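Local atomic coordinates of TOG array regulator of axonemal microtubules protein 1 (Mus musculus, PDB entry 5DN7), a protein that binds microtubules and promotes their polymerization through its TOG domains, supporting ciliogenesis and the control of cilium length. Residues F131-L144 against I165-D179. Sequence-based numbering, arbitrary orientation.
Sequences FLKLMKEVGPQRVL and ICICSLLTYPSEDFD
Pro140 meets Tyr173 and Phe178 where successive helices of the HEAT-repeat solenoid of TOG region 2 pack together. Residues 140-144 open one helix and run antiparallel to helix 165-172, their short axes 174° apart, whereas helix 131-138 crosses helix 165-172 at an oblique angle. Gly139, with its positive phi, makes the turn between helices 131-138 and 140-144.

The Pro140 ring reaches both aromatics: CG lies over one face of Tyr173, 4.0 Å from the ring centroid in a CH-pi contact, and CB touches Phe178 CE1. The opposite face of Tyr173 carries the CG2 methyl of its neighbour Thr172. At the far end of the Tyr173 ring, a water bridges OH to Leu132 O, linking the phenol to the helix backbone.

Met135 can be followed outward from CB, which rests against Tyr173 CE2 at 3.8 Å. Its chain then runs extended, carrying SD past the phenol ring, an oblique Met-aromatic contact, to Ser169 OG. The terminal CE reaches Ser169 CB and the CG2 methyl of Ile165. Ser169 OG is buried here without a hydrogen-bonding partner, among Met135 SD, Pro140 CB and Leu144 CD1. Leu144 splits its methyls: CD1 packs on Phe178 CE1 (3.6 Å), CD2 on Cys166 SG. Farther along, Ile165 CD1 abuts Phe131 CD2, their side chains crossing at about a right angle.

Polar links tie the start of helix 140-144 to the chain beyond helix 165-172. A second water accepts from Gln141 N and donates to Asp177 O. The Gln141 side chain, bent at chi2 (57°), brings OE1 to the edge of Phe178. There OE1 accepts a hydrogen bond from Asp179 N at 2.9 Å. The donor N is tilted 23° from the amide carbonyl plane.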
loop_
_atom_site.group_PDB
_atom_site.type_symbol
_atom_site.label_atom_id
_atom_site.label_comp_id
_atom_site.label_asym_id
_atom_site.label_seq_id
_atom_site.Cartn_x
_atom_site.Cartn_y
_atom_site.Cartn_z
ATOM N N PHE A 131 -1.399 0.617 -5.166
ATOM C CA PHE A 131 -2.309 0.965 -4.074
ATOM C C PHE A 131 -3.213 2.175 -4.404
ATOM O O PHE A 131 -4.376 2.186 -4.001
ATOM C CB PHE A 131 -1.531 1.229 -2.773
ATOM C CG PHE A 131 -1.131 -0.026 -2.035
ATOM C CD1 PHE A 131 -2.092 -0.845 -1.470
ATOM C CD2 PHE A 131 0.208 -0.388 -1.911
ATOM C CE1 PHE A 131 -1.734 -2.004 -0.798
ATOM C CE2 PHE A 131 0.573 -1.546 -1.227
ATOM C CZ PHE A 131 -0.408 -2.359 -0.672
ATOM N N LEU A 132 -2.688 3.177 -5.121
ATOM C CA LEU A 132 -3.512 4.321 -5.468
ATOM C C LEU A 132 -4.583 3.927 -6.470
ATOM O O LEU A 132 -5.736 4.394 -6.372
ATOM C CB LEU A 132 -2.669 5.476 -6.023
ATOM C CG LEU A 132 -1.895 6.210 -4.918
ATOM C CD1 LEU A 132 -0.741 7.068 -5.471
ATOM C CD2 LEU A 132 -2.861 7.039 -4.083
ATOM N N LYS A 133 -4.228 3.066 -7.426
ATOM C CA LYS A 133 -5.255 2.560 -8.342
ATOM C C LYS A 133 -6.370 1.811 -7.568
ATOM O O LYS A 133 -7.578 2.056 -7.779
ATOM C CB LYS A 133 -4.630 1.650 -9.401
ATOM C CG LYS A 133 -5.543 1.375 -10.581
ATOM C CD LYS A 133 -5.912 2.689 -11.278
ATOM C CE LYS A 133 -6.813 2.492 -12.484
ATOM N NZ LYS A 133 -6.675 3.676 -13.411
ATOM N N LEU A 134 -5.951 0.920 -6.664
ATOM C CA LEU A 134 -6.894 0.179 -5.838
ATOM C C LEU A 134 -7.834 1.131 -5.112
ATOM O O LEU A 134 -9.042 0.949 -5.145
ATOM C CB LEU A 134 -6.182 -0.711 -4.817
ATOM C CG LEU A 134 -5.415 -1.945 -5.310
ATOM C CD1 LEU A 134 -4.872 -2.729 -4.120
ATOM C CD2 LEU A 134 -6.264 -2.838 -6.207
ATOM N N MET A 135 -7.277 2.151 -4.466
ATOM C CA MET A 135 -8.117 3.099 -3.741
ATOM C C MET A 135 -9.081 3.828 -4.653
ATOM O O MET A 135 -10.207 4.126 -4.261
ATOM C CB MET A 135 -7.275 4.124 -3.007
ATOM C CG MET A 135 -6.510 3.538 -1.876
ATOM S SD MET A 135 -5.398 4.746 -1.206
ATOM C CE MET A 135 -4.622 3.644 -0.037
ATOM N N LYS A 136 -8.612 4.146 -5.853
ATOM C CA LYS A 136 -9.455 4.803 -6.831
ATOM C C LYS A 136 -10.642 3.919 -7.214
ATOM O O LYS A 136 -11.745 4.411 -7.419
ATOM C CB LYS A 136 -8.651 5.152 -8.077
ATOM C CG LYS A 136 -9.435 5.979 -9.095
ATOM C CD LYS A 136 -8.974 5.704 -10.523
ATOM C CE LYS A 136 -7.456 5.745 -10.636
ATOM N NZ LYS A 136 -6.856 6.996 -10.080
ATOM N N GLU A 137 -10.415 2.611 -7.293
ATOM C CA GLU A 137 -11.432 1.697 -7.809
ATOM C C GLU A 137 -12.434 1.213 -6.750
ATOM O O GLU A 137 -13.634 1.158 -7.018
ATOM C CB GLU A 137 -10.759 0.492 -8.485
ATOM C CG GLU A 137 -10.069 0.838 -9.807
ATOM C CD GLU A 137 -11.052 1.388 -10.849
ATOM O OE1 GLU A 137 -10.752 2.442 -11.460
ATOM O OE2 GLU A 137 -12.131 0.770 -11.044
ATOM N N VAL A 138 -11.964 0.871 -5.553
ATOM C CA VAL A 138 -12.883 0.374 -4.525
ATOM C C VAL A 138 -13.007 1.296 -3.307
ATOM O O VAL A 138 -13.640 0.949 -2.314
ATOM C CB VAL A 138 -12.470 -1.042 -4.064
ATOM C CG1 VAL A 138 -12.076 -1.866 -5.275
ATOM C CG2 VAL A 138 -11.319 -1.005 -3.051
ATOM N N GLY A 139 -12.425 2.481 -3.386
ATOM C CA GLY A 139 -12.509 3.410 -2.278
ATOM C C GLY A 139 -11.407 3.179 -1.255
ATOM O O GLY A 139 -11.037 2.042 -0.962
ATOM N N PRO A 140 -10.860 4.277 -0.724
ATOM C CA PRO A 140 -9.703 4.275 0.186
ATOM C C PRO A 140 -9.936 3.540 1.509
ATOM O O PRO A 140 -9.030 2.855 1.989
ATOM C CB PRO A 140 -9.460 5.766 0.441
ATOM C CG PRO A 140 -10.772 6.448 0.083
ATOM C CD PRO A 140 -11.328 5.638 -1.040
ATOM N N GLN A 141 -11.122 3.666 2.094
ATOM C CA GLN A 141 -11.338 3.063 3.407
ATOM C C GLN A 141 -11.226 1.535 3.362
ATOM O O GLN A 141 -10.519 0.950 4.182
ATOM C CB GLN A 141 -12.686 3.490 3.991
ATOM C CG GLN A 141 -12.909 3.015 5.435
ATOM C CD GLN A 141 -11.819 3.506 6.373
ATOM O OE1 GLN A 141 -11.829 4.661 6.817
ATOM N NE2 GLN A 141 -10.847 2.639 6.651
ATOM N N ARG A 142 -11.909 0.890 2.416
ATOM C CA ARG A 142 -11.763 -0.560 2.212
ATOM C C ARG A 142 -10.283 -1.013 2.132
ATOM O O ARG A 142 -9.808 -1.843 2.952
ATOM C CB ARG A 142 -12.503 -0.986 0.936
ATOM C CG ARG A 142 -13.887 -1.575 1.197
ATOM C CD ARG A 142 -14.423 -2.382 -0.003
ATOM N NE ARG A 142 -14.024 -3.792 0.046
ATOM C CZ ARG A 142 -14.238 -4.670 -0.934
ATOM N NH1 ARG A 142 -14.844 -4.287 -2.057
ATOM N NH2 ARG A 142 -13.837 -5.930 -0.797
ATOM N N VAL A 143 -9.575 -0.448 1.147
ATOM C CA VAL A 143 -8.137 -0.688 0.947
ATOM C C VAL A 143 -7.398 -0.572 2.275
ATOM O O VAL A 143 -6.674 -1.483 2.663
ATOM C CB VAL A 143 -7.512 0.297 -0.055
ATOM C CG1 VAL A 143 -5.967 0.153 -0.081
ATOM C CG2 VAL A 143 -8.079 0.105 -1.440
ATOM N N LEU A 144 -7.627 0.525 2.996
ATOM C CA LEU A 144 -6.886 0.773 4.223
ATOM C C LEU A 144 -7.214 -0.217 5.336
ATOM O O LEU A 144 -6.330 -0.556 6.104
ATOM C CB LEU A 144 -7.109 2.197 4.733
ATOM C CG LEU A 144 -6.507 3.370 3.941
ATOM C CD1 LEU A 144 -6.502 4.667 4.767
ATOM C CD2 LEU A 144 -5.112 3.039 3.443
ATOM N N ILE A 165 1.256 4.524 3.544
ATOM C CA ILE A 165 0.199 4.387 2.544
ATOM C C ILE A 165 -1.113 4.952 3.104
ATOM O O ILE A 165 -1.910 5.546 2.361
ATOM C CB ILE A 165 0.042 2.906 2.106
ATOM C CG1 ILE A 165 1.245 2.487 1.257
ATOM C CG2 ILE A 165 -1.230 2.679 1.303
ATOM C CD1 ILE A 165 1.363 0.938 1.091
ATOM N N CYS A 166 -1.332 4.773 4.411
ATOM C CA CYS A 166 -2.445 5.457 5.062
ATOM C C CYS A 166 -2.322 6.991 4.924
ATOM O O CYS A 166 -3.304 7.675 4.557
ATOM C CB CYS A 166 -2.542 5.050 6.540
ATOM S SG CYS A 166 -3.086 3.337 6.758
ATOM N N ILE A 167 -1.130 7.529 5.192
ATOM C CA ILE A 167 -0.908 8.978 5.057
ATOM C C ILE A 167 -1.224 9.456 3.643
ATOM O O ILE A 167 -1.928 10.454 3.425
ATOM C CB ILE A 167 0.541 9.374 5.381
ATOM C CG1 ILE A 167 0.869 9.064 6.834
ATOM C CG2 ILE A 167 0.793 10.880 5.057
ATOM C CD1 ILE A 167 2.361 9.127 7.140
ATOM N N CYS A 168 -0.704 8.708 2.683
ATOM C CA CYS A 168 -0.921 8.999 1.287
ATOM C C CYS A 168 -2.431 9.060 0.954
ATOM O O CYS A 168 -2.929 10.006 0.310
ATOM C CB CYS A 168 -0.196 7.942 0.462
ATOM S SG CYS A 168 -0.412 8.084 -1.314
ATOM N N SER A 169 -3.140 8.042 1.423
ATOM C CA SER A 169 -4.583 7.939 1.284
ATOM C C SER A 169 -5.320 9.169 1.850
ATOM O O SER A 169 -6.186 9.745 1.189
ATOM C CB SER A 169 -5.067 6.661 1.988
ATOM O OG SER A 169 -6.300 6.221 1.471
ATOM N N LEU A 170 -4.958 9.572 3.060
ATOM C CA LEU A 170 -5.644 10.653 3.737
ATOM C C LEU A 170 -5.309 12.002 3.100
ATOM O O LEU A 170 -6.059 12.960 3.257
ATOM C CB LEU A 170 -5.276 10.688 5.216
ATOM C CG LEU A 170 -5.830 9.582 6.110
ATOM C CD1 LEU A 170 -4.867 9.337 7.285
ATOM C CD2 LEU A 170 -7.228 9.996 6.602
ATOM N N LEU A 171 -4.179 12.072 2.403
ATOM C CA LEU A 171 -3.841 13.288 1.667
ATOM C C LEU A 171 -4.409 13.290 0.230
ATOM O O LEU A 171 -4.368 14.302 -0.451
ATOM C CB LEU A 171 -2.312 13.482 1.615
ATOM C CG LEU A 171 -1.528 13.839 2.883
ATOM C CD1 LEU A 171 -0.021 13.748 2.651
ATOM C CD2 LEU A 171 -1.903 15.233 3.355
ATOM N N THR A 172 -4.899 12.153 -0.239
ATOM C CA THR A 172 -5.424 12.075 -1.596
ATOM C C THR A 172 -6.967 12.205 -1.652
ATOM O O THR A 172 -7.525 12.678 -2.644
ATOM C CB THR A 172 -4.995 10.748 -2.254
ATOM O OG1 THR A 172 -3.570 10.675 -2.238
ATOM C CG2 THR A 172 -5.508 10.624 -3.685
ATOM N N TYR A 173 -7.631 11.805 -0.572
ATOM C CA TYR A 173 -9.082 11.698 -0.524
ATOM C C TYR A 173 -9.661 12.587 0.564
ATOM O O TYR A 173 -9.035 12.773 1.603
ATOM C CB TYR A 173 -9.489 10.235 -0.307
ATOM C CG TYR A 173 -9.158 9.385 -1.501
ATOM C CD1 TYR A 173 -9.981 9.397 -2.613
ATOM C CD2 TYR A 173 -7.999 8.599 -1.545
ATOM C CE1 TYR A 173 -9.690 8.644 -3.729
ATOM C CE2 TYR A 173 -7.687 7.847 -2.675
ATOM C CZ TYR A 173 -8.550 7.875 -3.763
ATOM O OH TYR A 173 -8.300 7.141 -4.903
ATOM N N PRO A 174 -10.872 13.138 0.334
ATOM C CA PRO A 174 -11.518 13.997 1.339
ATOM C C PRO A 174 -11.847 13.259 2.650
ATOM O O PRO A 174 -11.974 12.042 2.654
ATOM C CB PRO A 174 -12.815 14.456 0.636
ATOM C CG PRO A 174 -13.078 13.424 -0.408
ATOM C CD PRO A 174 -11.733 12.904 -0.846
ATOM N N SER A 175 -11.998 14.010 3.735
ATOM C CA SER A 175 -12.266 13.464 5.062
ATOM C C SER A 175 -13.451 12.499 5.130
ATOM O O SER A 175 -13.421 11.516 5.882
ATOM C CB SER A 175 -12.523 14.604 6.047
ATOM O OG SER A 175 -11.312 15.237 6.408
ATOM N N GLU A 176 -14.499 12.787 4.368
ATOM C CA GLU A 176 -15.728 12.027 4.498
ATOM C C GLU A 176 -15.633 10.656 3.840
ATOM O O GLU A 176 -16.511 9.843 4.027
ATOM C CB GLU A 176 -16.923 12.813 3.916
ATOM C CG GLU A 176 -16.920 12.954 2.413
ATOM C CD GLU A 176 -16.244 14.226 1.946
ATOM O OE1 GLU A 176 -15.524 14.875 2.767
ATOM O OE2 GLU A 176 -16.449 14.576 0.749
ATOM N N ASP A 177 -14.581 10.400 3.064
ATOM C CA ASP A 177 -14.372 9.059 2.517
ATOM C C ASP A 177 -13.852 8.091 3.589
ATOM O O ASP A 177 -13.760 6.895 3.358
ATOM C CB ASP A 177 -13.391 9.094 1.343
ATOM C CG ASP A 177 -13.993 9.700 0.094
ATOM O OD1 ASP A 177 -15.146 10.168 0.179
ATOM O OD2 ASP A 177 -13.299 9.729 -0.957
ATOM N N PHE A 178 -13.516 8.624 4.755
ATOM C CA PHE A 178 -12.905 7.832 5.815
ATOM C C PHE A 178 -13.748 7.793 7.077
ATOM O O PHE A 178 -14.432 8.765 7.427
ATOM C CB PHE A 178 -11.518 8.384 6.186
ATOM C CG PHE A 178 -10.539 8.352 5.069
ATOM C CD1 PHE A 178 -9.855 7.181 4.762
ATOM C CD2 PHE A 178 -10.317 9.484 4.300
ATOM C CE1 PHE A 178 -8.949 7.150 3.720
ATOM C CE2 PHE A 178 -9.401 9.460 3.258
ATOM C CZ PHE A 178 -8.720 8.294 2.962
ATOM N N ASP A 179 -13.667 6.664 7.766
ATOM C CA ASP A 179 -14.122 6.554 9.148
ATOM C C ASP A 179 -12.923 6.905 10.028
ATOM O O ASP A 179 -12.103 6.038 10.363
ATOM C CB ASP A 179 -14.646 5.146 9.437
ATOM C CG ASP A 179 -15.287 5.025 10.805
ATOM O OD1 ASP A 179 -14.977 5.831 11.709
ATOM O OD2 ASP A 179 -16.116 4.102 10.977
HETATM O O HOH W 1 -5.824 7.109 -5.721
HETATM O O HOH W 2 -13.503 5.225 1.311
#